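Local atomic coordinates of sulfhydryl oxidase 1 (Homo sapiens, PDB entry 3LLK), a protein that catalyses the FAD-dependent oxidation of thiols to disulfides, passing the electrons to molecular oxygen to form hydrogen peroxide. Residues 24-29 with 120-125; 49-54 with 127-132; 63-68 with 88-93. All blocks are in the same frame, centred on the assembly; numbering follows the deposited sequence.

Contact 1: 24-29 with 120-125. With FAD (flavin-adenine dinucleotide), chain D.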
loop_
_atom_site.group_PDB
_atom_site.type_symbol
_atom_site.label_atom_id
_atom_site.label_comp_id
_atom_site.label_asym_id
_atom_site.label_seq_id
_atom_site.Cartn_x
_atom_site.Cartn_y
_atom_site.Cartn_z
ATOM N N HIS A 24 -6.368 9.086 -2.569
ATOM C CA HIS A 24 -6.436 10.484 -2.992
ATOM C C HIS A 24 -5.055 11.013 -3.405
ATOM O O HIS A 24 -4.889 11.617 -4.465
ATOM C CB HIS A 24 -6.974 11.345 -1.853
ATOM C CG HIS A 24 -7.021 12.806 -2.175
ATOM N ND1 HIS A 24 -7.867 13.332 -3.127
ATOM C CD2 HIS A 24 -6.299 13.847 -1.697
ATOM C CE1 HIS A 24 -7.666 14.635 -3.222
ATOM N NE2 HIS A 24 -6.719 14.972 -2.365
ATOM N N TYR A 25 -4.076 10.781 -2.544
ATOM C CA TYR A 25 -2.714 11.236 -2.769
ATOM C C TYR A 25 -2.114 10.594 -4.016
ATOM O O TYR A 25 -1.411 11.240 -4.790
ATOM C CB TYR A 25 -1.863 10.904 -1.546
ATOM C CG TYR A 25 -0.596 11.700 -1.453
ATOM C CD1 TYR A 25 -0.558 12.902 -0.747
ATOM C CD2 TYR A 25 0.573 11.262 -2.072
ATOM C CE1 TYR A 25 0.614 13.644 -0.659
ATOM C CE2 TYR A 25 1.753 12.002 -1.988
ATOM C CZ TYR A 25 1.762 13.188 -1.280
ATOM O OH TYR A 25 2.918 13.920 -1.185
ATOM N N ILE A 26 -2.393 9.315 -4.208
ATOM C CA ILE A 26 -1.887 8.601 -5.371
ATOM C C ILE A 26 -2.391 9.220 -6.674
ATOM O O ILE A 26 -1.602 9.604 -7.544
ATOM C CB ILE A 26 -2.306 7.100 -5.326
ATOM C CG1 ILE A 26 -1.468 6.365 -4.279
ATOM C CG2 ILE A 26 -2.154 6.466 -6.692
ATOM C CD1 ILE A 26 -1.997 4.983 -3.892
ATOM N N LEU A 27 -3.711 9.331 -6.792
ATOM C CA LEU A 27 -4.338 9.856 -7.994
ATOM C C LEU A 27 -4.123 11.339 -8.291
ATOM O O LEU A 27 -3.950 11.708 -9.447
ATOM C CB LEU A 27 -5.842 9.558 -7.958
ATOM C CG LEU A 27 -6.256 8.077 -7.875
ATOM C CD1 LEU A 27 -7.728 7.984 -7.478
ATOM C CD2 LEU A 27 -6.019 7.379 -9.207
ATOM N N ARG A 28 -4.139 12.177 -7.260
ATOM C CA ARG A 28 -3.981 13.619 -7.432
ATOM C C ARG A 28 -2.545 14.134 -7.327
ATOM O O ARG A 28 -2.201 15.149 -7.947
ATOM C CB ARG A 28 -4.844 14.369 -6.404
ATOM C CG ARG A 28 -6.337 14.080 -6.476
ATOM C CD ARG A 28 -6.930 14.652 -7.740
ATOM N NE ARG A 28 -8.390 14.672 -7.717
ATOM C CZ ARG A 28 -9.135 15.152 -8.708
ATOM N NH1 ARG A 28 -8.556 15.646 -9.797
ATOM N NH2 ARG A 28 -10.456 15.155 -8.613
ATOM N N ILE A 29 -1.709 13.458 -6.542
ATOM C CA ILE A 29 -0.335 13.916 -6.379
ATOM C C ILE A 29 0.701 13.075 -7.120
ATOM O O ILE A 29 1.303 13.542 -8.083
ATOM C CB ILE A 29 0.062 13.975 -4.888
ATOM C CG1 ILE A 29 -0.917 14.869 -4.121
ATOM C CG2 ILE A 29 1.480 14.510 -4.745
ATOM C CD1 ILE A 29 -0.919 16.311 -4.562
ATOM N N CYS A 120 3.497 5.993 5.075
ATOM C CA CYS A 120 2.897 5.070 6.033
ATOM C C CYS A 120 1.617 4.498 5.429
ATOM O O CYS A 120 1.398 3.286 5.444
ATOM C CB CYS A 120 2.589 5.815 7.329
ATOM S SG CYS A 120 1.514 5.018 8.569
ATOM N N SER A 121 0.788 5.370 4.865
ATOM C CA SER A 121 -0.467 4.934 4.278
ATOM C C SER A 121 -0.266 4.027 3.079
ATOM O O SER A 121 -1.105 3.181 2.803
ATOM C CB SER A 121 -1.322 6.135 3.865
ATOM O OG SER A 121 -0.848 6.719 2.671
ATOM N N LEU A 122 0.846 4.202 2.371
ATOM C CA LEU A 122 1.121 3.382 1.197
ATOM C C LEU A 122 1.460 1.950 1.617
ATOM O O LEU A 122 0.979 0.996 1.003
ATOM C CB LEU A 122 2.258 3.992 0.373
ATOM C CG LEU A 122 2.400 3.405 -1.033
ATOM C CD1 LEU A 122 1.077 3.559 -1.788
ATOM C CD2 LEU A 122 3.537 4.114 -1.766
ATOM N N TRP A 123 2.274 1.806 2.661
ATOM C CA TRP A 123 2.612 0.487 3.187
ATOM C C TRP A 123 1.318 -0.212 3.600
ATOM O O TRP A 123 1.091 -1.374 3.255
ATOM C CB TRP A 123 3.505 0.596 4.430
ATOM C CG TRP A 123 4.979 0.641 4.161
ATOM C CD1 TRP A 123 5.855 1.612 4.553
ATOM C CD2 TRP A 123 5.762 -0.363 3.499
ATOM N NE1 TRP A 123 7.136 1.275 4.178
ATOM C CE2 TRP A 123 7.105 0.069 3.529
ATOM C CE3 TRP A 123 5.456 -1.587 2.886
ATOM C CZ2 TRP A 123 8.149 -0.681 2.964
ATOM C CZ3 TRP A 123 6.498 -2.334 2.324
ATOM C CH2 TRP A 123 7.825 -1.873 2.369
ATOM N N VAL A 124 0.473 0.497 4.350
ATOM C CA VAL A 124 -0.774 -0.092 4.824
ATOM C C VAL A 124 -1.610 -0.558 3.651
ATOM O O VAL A 124 -2.066 -1.701 3.642
ATOM C CB VAL A 124 -1.593 0.893 5.695
ATOM C CG1 VAL A 124 -2.885 0.213 6.196
ATOM C CG2 VAL A 124 -0.764 1.328 6.890
ATOM N N LEU A 125 -1.774 0.309 2.652
ATOM C CA LEU A 125 -2.542 -0.024 1.453
ATOM C C LEU A 125 -1.972 -1.268 0.773
ATOM O O LEU A 125 -2.715 -2.199 0.455
ATOM C CB LEU A 125 -2.539 1.158 0.468
ATOM C CG LEU A 125 -3.098 0.959 -0.955
ATOM C CD1 LEU A 125 -4.533 0.441 -0.886
ATOM C CD2 LEU A 125 -3.056 2.285 -1.733
HETATM P PA FAD D . 5.606 2.570 8.244
HETATM O O1A FAD D . 5.154 3.519 7.190
HETATM O O2A FAD D . 6.866 1.784 8.146
HETATM O O5B FAD D . 4.468 1.545 8.584
HETATM C C5B FAD D . 3.071 1.741 8.355
HETATM C C4B FAD D . 2.450 0.923 9.457
HETATM O O4B FAD D . 2.300 -0.409 8.895
HETATM C C3B FAD D . 2.852 0.863 10.947
HETATM O O3B FAD D . 2.387 1.936 11.765
HETATM C C2B FAD D . 2.391 -0.484 11.278
HETATM O O2B FAD D . 1.069 -0.576 11.712
HETATM C C1B FAD D . 2.524 -1.307 9.988
HETATM N N9A FAD D . 3.716 -2.059 9.746
HETATM C C8A FAD D . 5.061 -1.899 10.174
HETATM N N7A FAD D . 5.896 -2.807 9.790
HETATM C C5A FAD D . 5.078 -3.658 9.059
HETATM C C6A FAD D . 5.390 -4.871 8.415
HETATM N N6A FAD D . 6.609 -5.426 8.438
HETATM N N1A FAD D . 4.401 -5.577 7.758
HETATM C C2A FAD D . 3.094 -5.195 7.755
HETATM N N3A FAD D . 2.773 -3.989 8.396
HETATM C C4A FAD D . 3.821 -3.256 9.037
HETATM N N1 FAD D . 12.109 5.810 3.880
HETATM C C2 FAD D . 13.440 6.143 4.007
HETATM O O2 FAD D . 13.707 7.094 4.761
HETATM N N3 FAD D . 14.240 5.295 3.252
HETATM C C4 FAD D . 13.844 4.211 2.430
HETATM O O4 FAD D . 14.715 3.560 1.765
HETATM C C4X FAD D . 12.488 3.962 2.369
HETATM N N5 FAD D . 11.973 2.958 1.486
HETATM C C5X FAD D . 10.587 2.721 1.279
HETATM C C6 FAD D . 10.209 1.786 0.297
HETATM C C7 FAD D . 8.820 1.536 0.113
HETATM C C7M FAD D . 8.485 0.511 -0.971
HETATM C C8 FAD D . 7.833 2.206 0.897
HETATM C C8M FAD D . 6.325 2.055 0.879
HETATM C C9 FAD D . 8.246 3.151 1.835
HETATM C C9A FAD D . 9.602 3.507 2.060
HETATM N N10 FAD D . 10.269 4.449 2.999
HETATM C C10 FAD D . 11.592 4.786 3.120
HETATM C "C1'" FAD D . 9.420 5.012 4.000
HETATM C "C2'" FAD D . 9.268 4.289 5.303
HETATM O "O2'" FAD D . 9.232 2.856 5.091
HETATM C "C3'" FAD D . 8.101 4.639 6.175
HETATM O "O3'" FAD D . 6.891 4.511 5.441
HETATM C "C4'" FAD D . 8.102 5.936 6.967
HETATM O "O4'" FAD D . 9.419 6.193 7.538
HETATM C "C5'" FAD D . 7.049 6.137 7.969
HETATM O "O5'" FAD D . 7.259 5.160 8.992
HETATM P P FAD D . 6.210 4.747 10.059
HETATM O O1P FAD D . 7.019 4.579 11.267
HETATM O O2P FAD D . 5.084 5.710 10.176
HETATM O O3P FAD D . 5.573 3.325 9.648
#
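Ile26 of helix 16-30 meets Leu122 and Leu125 of helix 118-134 through methyl groups alone. Its CD1 lies 3.6 Å from Leu125 CD2, the two side chains reaching toward each other tip to tip, whereas Leu122, crossing Ile26 at about a right angle, offers CD1 at 4.0 Å from Ile26 CD1. In both leucines CG stands anti to the backbone N (chi1 -166° for Leu122), which carries a terminal methyl across to the isoleucine. Between segments 24-29 and 120-125 the contact is made by side-chain ends, and Phe48 beside Ile26 and Phe56 beside Leu125 add to the same apolar layer. The other flank of helix 118-134 belongs to the FAD site of the sulfhydryl oxidase fold, which Trp123 enters. Followed outward, its CB comes within 4.1 Å of FAD C5B, and CG already lies near the flavin methyl C8M. CD1 approaches FAD O3' at 3.2 Å; NE1 gives a nearly straight hydrogen bond to the ribityl hydroxyl O2' (2.8 Å, 165°). On the six-membered side, CE2 and CZ2 face the dimethylbenzene end of the flavin, with C8M 3.4 Å above the indole plane and offset toward its rim, and CH2, the far end, is near C7M. One turn earlier, Cys120, disulfide-bonded to Cys108, brings its SG to 3.6 Å from FAD C5B.

Contact 2: 49-54 with 127-132. With FAD (flavin-adenine dinucleotide), chain D.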
loop_
_atom_site.group_PDB
_atom_site.type_symbol
_atom_site.label_atom_id
_atom_site.label_comp_id
_atom_site.label_asym_id
_atom_site.label_seq_id
_atom_site.Cartn_x
_atom_site.Cartn_y
_atom_site.Cartn_z
ATOM N N VAL A 49 -4.476 0.155 -10.844
ATOM C CA VAL A 49 -5.870 0.569 -10.703
ATOM C C VAL A 49 -6.769 -0.662 -10.817
ATOM O O VAL A 49 -7.778 -0.752 -10.124
ATOM C CB VAL A 49 -6.273 1.628 -11.772
ATOM C CG1 VAL A 49 -7.763 1.863 -11.753
ATOM C CG2 VAL A 49 -5.559 2.937 -11.486
ATOM N N ALA A 50 -6.395 -1.606 -11.685
ATOM C CA ALA A 50 -7.161 -2.839 -11.841
ATOM C C ALA A 50 -7.135 -3.565 -10.499
ATOM O O ALA A 50 -8.150 -4.101 -10.053
ATOM C CB ALA A 50 -6.548 -3.729 -12.929
ATOM N N VAL A 51 -5.969 -3.577 -9.857
ATOM C CA VAL A 51 -5.819 -4.223 -8.552
ATOM C C VAL A 51 -6.679 -3.517 -7.497
ATOM O O VAL A 51 -7.349 -4.170 -6.692
ATOM C CB VAL A 51 -4.333 -4.245 -8.108
ATOM C CG1 VAL A 51 -4.217 -4.626 -6.644
ATOM C CG2 VAL A 51 -3.559 -5.251 -8.955
ATOM N N LEU A 52 -6.678 -2.185 -7.509
ATOM C CA LEU A 52 -7.487 -1.439 -6.548
ATOM C C LEU A 52 -8.978 -1.716 -6.747
ATOM O O LEU A 52 -9.706 -2.007 -5.793
ATOM C CB LEU A 52 -7.231 0.064 -6.682
ATOM C CG LEU A 52 -5.805 0.510 -6.348
ATOM C CD1 LEU A 52 -5.648 1.986 -6.705
ATOM C CD2 LEU A 52 -5.518 0.270 -4.860
ATOM N N ALA A 53 -9.428 -1.626 -7.992
ATOM C CA ALA A 53 -10.839 -1.852 -8.297
ATOM C C ALA A 53 -11.316 -3.198 -7.758
ATOM O O ALA A 53 -12.459 -3.335 -7.324
ATOM C CB ALA A 53 -11.069 -1.781 -9.803
ATOM N N LYS A 54 -10.434 -4.189 -7.767
ATOM C CA LYS A 54 -10.812 -5.515 -7.296
ATOM C C LYS A 54 -10.538 -5.815 -5.824
ATOM O O LYS A 54 -11.352 -6.459 -5.166
ATOM C CB LYS A 54 -10.123 -6.585 -8.143
ATOM C CG LYS A 54 -10.479 -8.005 -7.737
ATOM C CD LYS A 54 -9.872 -9.015 -8.685
ATOM C CE LYS A 54 -10.370 -10.414 -8.364
ATOM N NZ LYS A 54 -9.833 -11.412 -9.328
ATOM N N HIS A 127 0.014 -3.765 1.964
ATOM C CA HIS A 127 -0.196 -4.972 2.764
ATOM C C HIS A 127 -1.649 -5.426 2.649
ATOM O O HIS A 127 -1.940 -6.614 2.489
ATOM C CB HIS A 127 0.132 -4.716 4.240
ATOM C CG HIS A 127 1.593 -4.569 4.520
ATOM N ND1 HIS A 127 2.491 -5.596 4.334
ATOM C CD2 HIS A 127 2.321 -3.506 4.941
ATOM C CE1 HIS A 127 3.707 -5.173 4.623
ATOM N NE2 HIS A 127 3.631 -3.909 4.996
ATOM N N PHE A 128 -2.561 -4.471 2.709
ATOM C CA PHE A 128 -3.967 -4.807 2.641
ATOM C C PHE A 128 -4.302 -5.468 1.317
ATOM O O PHE A 128 -5.033 -6.461 1.291
ATOM C CB PHE A 128 -4.829 -3.568 2.870
ATOM C CG PHE A 128 -6.116 -3.861 3.583
ATOM C CD1 PHE A 128 -7.097 -4.637 2.980
ATOM C CD2 PHE A 128 -6.332 -3.385 4.875
ATOM C CE1 PHE A 128 -8.281 -4.944 3.649
ATOM C CE2 PHE A 128 -7.513 -3.681 5.557
ATOM C CZ PHE A 128 -8.491 -4.465 4.942
ATOM N N LEU A 129 -3.748 -4.940 0.224
ATOM C CA LEU A 129 -4.001 -5.509 -1.089
ATOM C C LEU A 129 -3.501 -6.955 -1.151
ATOM O O LEU A 129 -4.194 -7.810 -1.688
ATOM C CB LEU A 129 -3.337 -4.666 -2.195
ATOM C CG LEU A 129 -3.933 -3.261 -2.385
ATOM C CD1 LEU A 129 -3.124 -2.476 -3.404
ATOM C CD2 LEU A 129 -5.387 -3.383 -2.838
ATOM N N THR A 130 -2.320 -7.234 -0.600
ATOM C CA THR A 130 -1.807 -8.609 -0.636
ATOM C C THR A 130 -2.688 -9.561 0.159
ATOM O O THR A 130 -2.939 -10.699 -0.269
ATOM C CB THR A 130 -0.348 -8.726 -0.108
ATOM O OG1 THR A 130 -0.269 -8.275 1.251
ATOM C CG2 THR A 130 0.589 -7.915 -0.973
ATOM N N VAL A 131 -3.169 -9.100 1.312
ATOM C CA VAL A 131 -4.014 -9.938 2.135
ATOM C C VAL A 131 -5.367 -10.184 1.487
ATOM O O VAL A 131 -5.863 -11.305 1.505
ATOM C CB VAL A 131 -4.200 -9.350 3.548
ATOM C CG1 VAL A 131 -5.241 -10.169 4.319
ATOM C CG2 VAL A 131 -2.856 -9.388 4.291
ATOM N N GLN A 132 -5.966 -9.147 0.916
ATOM C CA GLN A 132 -7.248 -9.309 0.246
ATOM C C GLN A 132 -7.114 -10.383 -0.838
ATOM O O GLN A 132 -8.002 -11.215 -1.014
ATOM C CB GLN A 132 -7.680 -8.002 -0.411
ATOM C CG GLN A 132 -8.128 -6.917 0.547
ATOM C CD GLN A 132 -9.579 -7.075 0.968
ATOM O OE1 GLN A 132 -9.898 -7.869 1.846
ATOM N NE2 GLN A 132 -10.463 -6.321 0.332
HETATM P PA FAD D . 5.606 2.570 8.244
HETATM O O1A FAD D . 5.154 3.519 7.190
HETATM O O2A FAD D . 6.866 1.784 8.146
HETATM O O5B FAD D . 4.468 1.545 8.584
HETATM C C5B FAD D . 3.071 1.741 8.355
HETATM C C4B FAD D . 2.450 0.923 9.457
HETATM O O4B FAD D . 2.300 -0.409 8.895
HETATM C C3B FAD D . 2.852 0.863 10.947
HETATM O O3B FAD D . 2.387 1.936 11.765
HETATM C C2B FAD D . 2.391 -0.484 11.278
HETATM O O2B FAD D . 1.069 -0.576 11.712
HETATM C C1B FAD D . 2.524 -1.307 9.988
HETATM N N9A FAD D . 3.716 -2.059 9.746
HETATM C C8A FAD D . 5.061 -1.899 10.174
HETATM N N7A FAD D . 5.896 -2.807 9.790
HETATM C C5A FAD D . 5.078 -3.658 9.059
HETATM C C6A FAD D . 5.390 -4.871 8.415
HETATM N N6A FAD D . 6.609 -5.426 8.438
HETATM N N1A FAD D . 4.401 -5.577 7.758
HETATM C C2A FAD D . 3.094 -5.195 7.755
HETATM N N3A FAD D . 2.773 -3.989 8.396
HETATM C C4A FAD D . 3.821 -3.256 9.037
HETATM N N1 FAD D . 12.109 5.810 3.880
HETATM C C2 FAD D . 13.440 6.143 4.007
HETATM O O2 FAD D . 13.707 7.094 4.761
HETATM N N3 FAD D . 14.240 5.295 3.252
HETATM C C4 FAD D . 13.844 4.211 2.430
HETATM O O4 FAD D . 14.715 3.560 1.765
HETATM C C4X FAD D . 12.488 3.962 2.369
HETATM N N5 FAD D . 11.973 2.958 1.486
HETATM C C5X FAD D . 10.587 2.721 1.279
HETATM C C6 FAD D . 10.209 1.786 0.297
HETATM C C7 FAD D . 8.820 1.536 0.113
HETATM C C7M FAD D . 8.485 0.511 -0.971
HETATM C C8 FAD D . 7.833 2.206 0.897
HETATM C C8M FAD D . 6.325 2.055 0.879
HETATM C C9 FAD D . 8.246 3.151 1.835
HETATM C C9A FAD D . 9.602 3.507 2.060
HETATM N N10 FAD D . 10.269 4.449 2.999
HETATM C C10 FAD D . 11.592 4.786 3.120
HETATM C "C1'" FAD D . 9.420 5.012 4.000
HETATM C "C2'" FAD D . 9.268 4.289 5.303
HETATM O "O2'" FAD D . 9.232 2.856 5.091
HETATM C "C3'" FAD D . 8.101 4.639 6.175
HETATM O "O3'" FAD D . 6.891 4.511 5.441
HETATM C "C4'" FAD D . 8.102 5.936 6.967
HETATM O "O4'" FAD D . 9.419 6.193 7.538
HETATM C "C5'" FAD D . 7.049 6.137 7.969
HETATM O "O5'" FAD D . 7.259 5.160 8.992
HETATM P P FAD D . 6.210 4.747 10.059
HETATM O O1P FAD D . 7.019 4.579 11.267
HETATM O O2P FAD D . 5.084 5.710 10.176
HETATM O O3P FAD D . 5.573 3.325 9.648
#
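Helix 118-134 runs through the helical core of the FAD-binding sulfhydryl oxidase fold, and this contact joins one of its flanks to helix 39-55 while His127, on another, reaches the adenine of the cofactor. Leu129 carries the helix pairing. Its CD1 sits 3.9 Å from Leu52 CD2 and 4.0 Å from Val51 CG1, and its second methyl, CD2, follows slightly farther from the same two atoms. The leucine thus presents its forked end to two successive residues of helix 39-55, crossing each side chain obliquely. Although the CB of Leu52 points away from helix 118-134, its CG lies beside the backbone N (chi1 -64°), and the branch returns CD2 to Leu129. All three residues are buried, and no hydrogen bond links the two segments; Ala153 and Val150 of helix 150-161 extend the apolar layer beside Val51 and Leu129.

At the cofactor, C2A of the adenine lies 3.1 Å above the plane of the His127 imidazole, over its centre. His127 NE2 is hydrogen-bonded to His196 ND1, and His196 in turn bonds FAD through its NE2, so two residues of the pocket are tied to each other. With an alanine here, the C2A side of the adenine would probably lose the ring that lies against it, and His196 ND1 its partner. The backbone oxygen of His127 is gripped twice from the next turn: Val131 N makes the helical bond, and Thr130 OG1 donates at 2.7 Å, tilted 24° from the carbonyl plane.

Contact 3: 63-68 with 88-93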
loop_
_atom_site.group_PDB
_atom_site.type_symbol
_atom_site.label_atom_id
_atom_site.label_comp_id
_atom_site.label_asym_id
_atom_site.label_seq_id
_atom_site.Cartn_x
_atom_site.Cartn_y
_atom_site.Cartn_z
ATOM N N GLN A 63 -15.834 2.035 -4.038
ATOM C CA GLN A 63 -15.632 0.905 -4.933
ATOM C C GLN A 63 -16.223 1.219 -6.302
ATOM O O GLN A 63 -15.668 0.819 -7.329
ATOM C CB GLN A 63 -16.265 -0.359 -4.350
ATOM C CG GLN A 63 -15.418 -1.607 -4.540
ATOM C CD GLN A 63 -13.955 -1.391 -4.168
ATOM O OE1 GLN A 63 -13.635 -0.686 -3.206
ATOM N NE2 GLN A 63 -13.062 -2.004 -4.930
ATOM N N ASN A 64 -17.346 1.940 -6.324
ATOM C CA ASN A 64 -17.971 2.307 -7.589
ATOM C C ASN A 64 -17.052 3.286 -8.328
ATOM O O ASN A 64 -16.935 3.251 -9.547
ATOM C CB ASN A 64 -19.334 2.971 -7.350
ATOM C CG ASN A 64 -19.990 3.433 -8.645
ATOM O OD1 ASN A 64 -20.398 2.614 -9.473
ATOM N ND2 ASN A 64 -20.076 4.751 -8.836
ATOM N N PHE A 65 -16.416 4.168 -7.568
ATOM C CA PHE A 65 -15.501 5.159 -8.117
ATOM C C PHE A 65 -14.277 4.469 -8.747
ATOM O O PHE A 65 -13.870 4.804 -9.861
ATOM C CB PHE A 65 -15.054 6.102 -7.002
ATOM C CG PHE A 65 -13.885 6.961 -7.363
ATOM C CD1 PHE A 65 -14.049 8.083 -8.167
ATOM C CD2 PHE A 65 -12.616 6.652 -6.886
ATOM C CE1 PHE A 65 -12.961 8.887 -8.491
ATOM C CE2 PHE A 65 -11.524 7.450 -7.202
ATOM C CZ PHE A 65 -11.697 8.570 -8.005
ATOM N N LEU A 66 -13.694 3.509 -8.038
ATOM C CA LEU A 66 -12.531 2.795 -8.561
ATOM C C LEU A 66 -12.873 1.993 -9.815
ATOM O O LEU A 66 -12.082 1.939 -10.763
ATOM C CB LEU A 66 -11.939 1.876 -7.484
ATOM C CG LEU A 66 -11.337 2.633 -6.294
ATOM C CD1 LEU A 66 -11.033 1.661 -5.156
ATOM C CD2 LEU A 66 -10.072 3.378 -6.746
ATOM N N HIS A 67 -14.048 1.366 -9.828
ATOM C CA HIS A 67 -14.469 0.591 -10.998
ATOM C C HIS A 67 -14.670 1.532 -12.190
ATOM O O HIS A 67 -14.327 1.194 -13.331
ATOM C CB HIS A 67 -15.777 -0.155 -10.696
ATOM C CG HIS A 67 -16.373 -0.840 -11.887
ATOM N ND1 HIS A 67 -15.928 -2.061 -12.345
ATOM C CD2 HIS A 67 -17.347 -0.449 -12.743
ATOM C CE1 HIS A 67 -16.601 -2.393 -13.433
ATOM N NE2 HIS A 67 -17.467 -1.431 -13.696
ATOM N N SER A 68 -15.210 2.720 -11.926
ATOM C CA SER A 68 -15.449 3.693 -12.996
ATOM C C SER A 68 -14.128 4.213 -13.574
ATOM O O SER A 68 -14.009 4.407 -14.780
ATOM C CB SER A 68 -16.297 4.860 -12.477
ATOM O OG SER A 68 -16.581 5.795 -13.505
ATOM N N THR A 88 -9.459 15.266 -15.525
ATOM C CA THR A 88 -10.825 15.542 -15.929
ATOM C C THR A 88 -11.699 14.325 -15.638
ATOM O O THR A 88 -12.841 14.474 -15.202
ATOM C CB THR A 88 -10.892 15.908 -17.424
ATOM O OG1 THR A 88 -10.156 17.121 -17.642
ATOM C CG2 THR A 88 -12.330 16.117 -17.869
ATOM N N ALA A 89 -11.155 13.128 -15.859
ATOM C CA ALA A 89 -11.891 11.893 -15.608
ATOM C C ALA A 89 -12.159 11.717 -14.109
ATOM O O ALA A 89 -13.220 11.230 -13.710
ATOM C CB ALA A 89 -11.109 10.694 -16.152
ATOM N N LEU A 90 -11.188 12.104 -13.286
ATOM C CA LEU A 90 -11.324 12.019 -11.834
ATOM C C LEU A 90 -12.392 13.020 -11.388
ATOM O O LEU A 90 -13.275 12.683 -10.599
ATOM C CB LEU A 90 -9.996 12.353 -11.141
ATOM C CG LEU A 90 -8.781 11.452 -11.393
ATOM C CD1 LEU A 90 -7.579 12.005 -10.651
ATOM C CD2 LEU A 90 -9.076 10.030 -10.934
ATOM N N ASP A 91 -12.306 14.247 -11.900
ATOM C CA ASP A 91 -13.263 15.297 -11.547
ATOM C C ASP A 91 -14.678 14.890 -11.953
ATOM O O ASP A 91 -15.617 15.072 -11.186
ATOM C CB ASP A 91 -12.912 16.631 -12.226
ATOM C CG ASP A 91 -11.540 17.162 -11.823
ATOM O OD1 ASP A 91 -11.010 16.749 -10.766
ATOM O OD2 ASP A 91 -10.996 18.013 -12.567
ATOM N N ASP A 92 -14.820 14.330 -13.154
ATOM C CA ASP A 92 -16.127 13.899 -13.648
ATOM C C ASP A 92 -16.737 12.827 -12.765
ATOM O O ASP A 92 -17.961 12.743 -12.627
ATOM C CB ASP A 92 -16.024 13.360 -15.072
ATOM C CG ASP A 92 -15.842 14.457 -16.096
ATOM O OD1 ASP A 92 -15.912 15.644 -15.711
ATOM O OD2 ASP A 92 -15.637 14.126 -17.282
ATOM N N ARG A 93 -15.875 12.014 -12.166
ATOM C CA ARG A 93 -16.324 10.940 -11.302
ATOM C C ARG A 93 -16.381 11.368 -9.838
ATOM O O ARG A 93 -16.488 10.539 -8.938
ATOM C CB ARG A 93 -15.426 9.724 -11.522
ATOM C CG ARG A 93 -15.611 9.181 -12.936
ATOM C CD ARG A 93 -14.560 8.169 -13.376
ATOM N NE ARG A 93 -14.863 7.683 -14.722
ATOM C CZ ARG A 93 -14.825 8.428 -15.829
ATOM N NH1 ARG A 93 -14.481 9.709 -15.770
ATOM N NH2 ARG A 93 -15.163 7.896 -16.998
HETATM O O HOH W 1 -15.904 4.838 -16.611
#
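Arg93, the first residue to leave helical geometry after helix 83-92, lays its side chain against Ser68 of helix 60-75, and Phe65 closes the inner side of the same contact. The closely packed part is built round Phe65. Its CG lies anti to the backbone N (chi1 167°), which turns the ring toward the end of the neighbouring helix. There the ring edge meets the carbonyl of Arg93, with CD1 3.5 Å from Arg93 O and the oxygen near the ring plane. Arg93 CB adds an aliphatic contact to CD1 and CE1, and farther round the ring CZ approaches Leu90 CD2 at 4.2 Å. Both Phe65 and Leu90 are buried.

The outer part is polar and partly exposed. Arg93, extended from CG to NE, runs past Ser68, bringing its NE 2.8 Å from Ser68 OG, which lies at the guanidinium edge. This bond is strongly bent (121°) and weak, as is the longer one from NE to Ser68 O. More definite is the bond that holds the guanidinium to its own helix: Arg93 NH1 donates to Ala89 O at 2.9 Å, close to the guanidinium plane, and that oxygen also accepts from Arg93 N. A water completes the bridge, donating to Ser68 O at 2.7 Å and accepting from Arg93 NH2 at 3.2 Å. The polar side thus combines two weak direct bonds from NE with one water bridge.

Trp72 and Val69 of helix 60-75 also touch the arginine, while Leu27 of helix 16-30 and Val98 of helix 95-98 pack on Phe65, so the contact lies where helices 16-30, 60-75, 83-92 and 95-98 come together.

Overall arrangement
Contacts 1 and 2 share helix 118-134 and lie about 13 Å apart, centre to centre; Leu125 CD1 of the first meets Leu52 CD2 of the second at 4.1 Å. Both reach FAD through that helix, contact 1 at the flavin, the ribityl chain and the diphosphate end, and contact 2 at the adenine. Contact 3 makes no approach to the cofactor within its segments, and its centre lies about 16 and 17 Å from the centres of contacts 1 and 2. It is joined to contact 1 by the salt bridge of Arg28 NH2 with Asp91 OD1 (2.7 Å), and to contact 2 by a probable hydrogen bond from Gln63 NE2 to Ala53 O (2.8 Å).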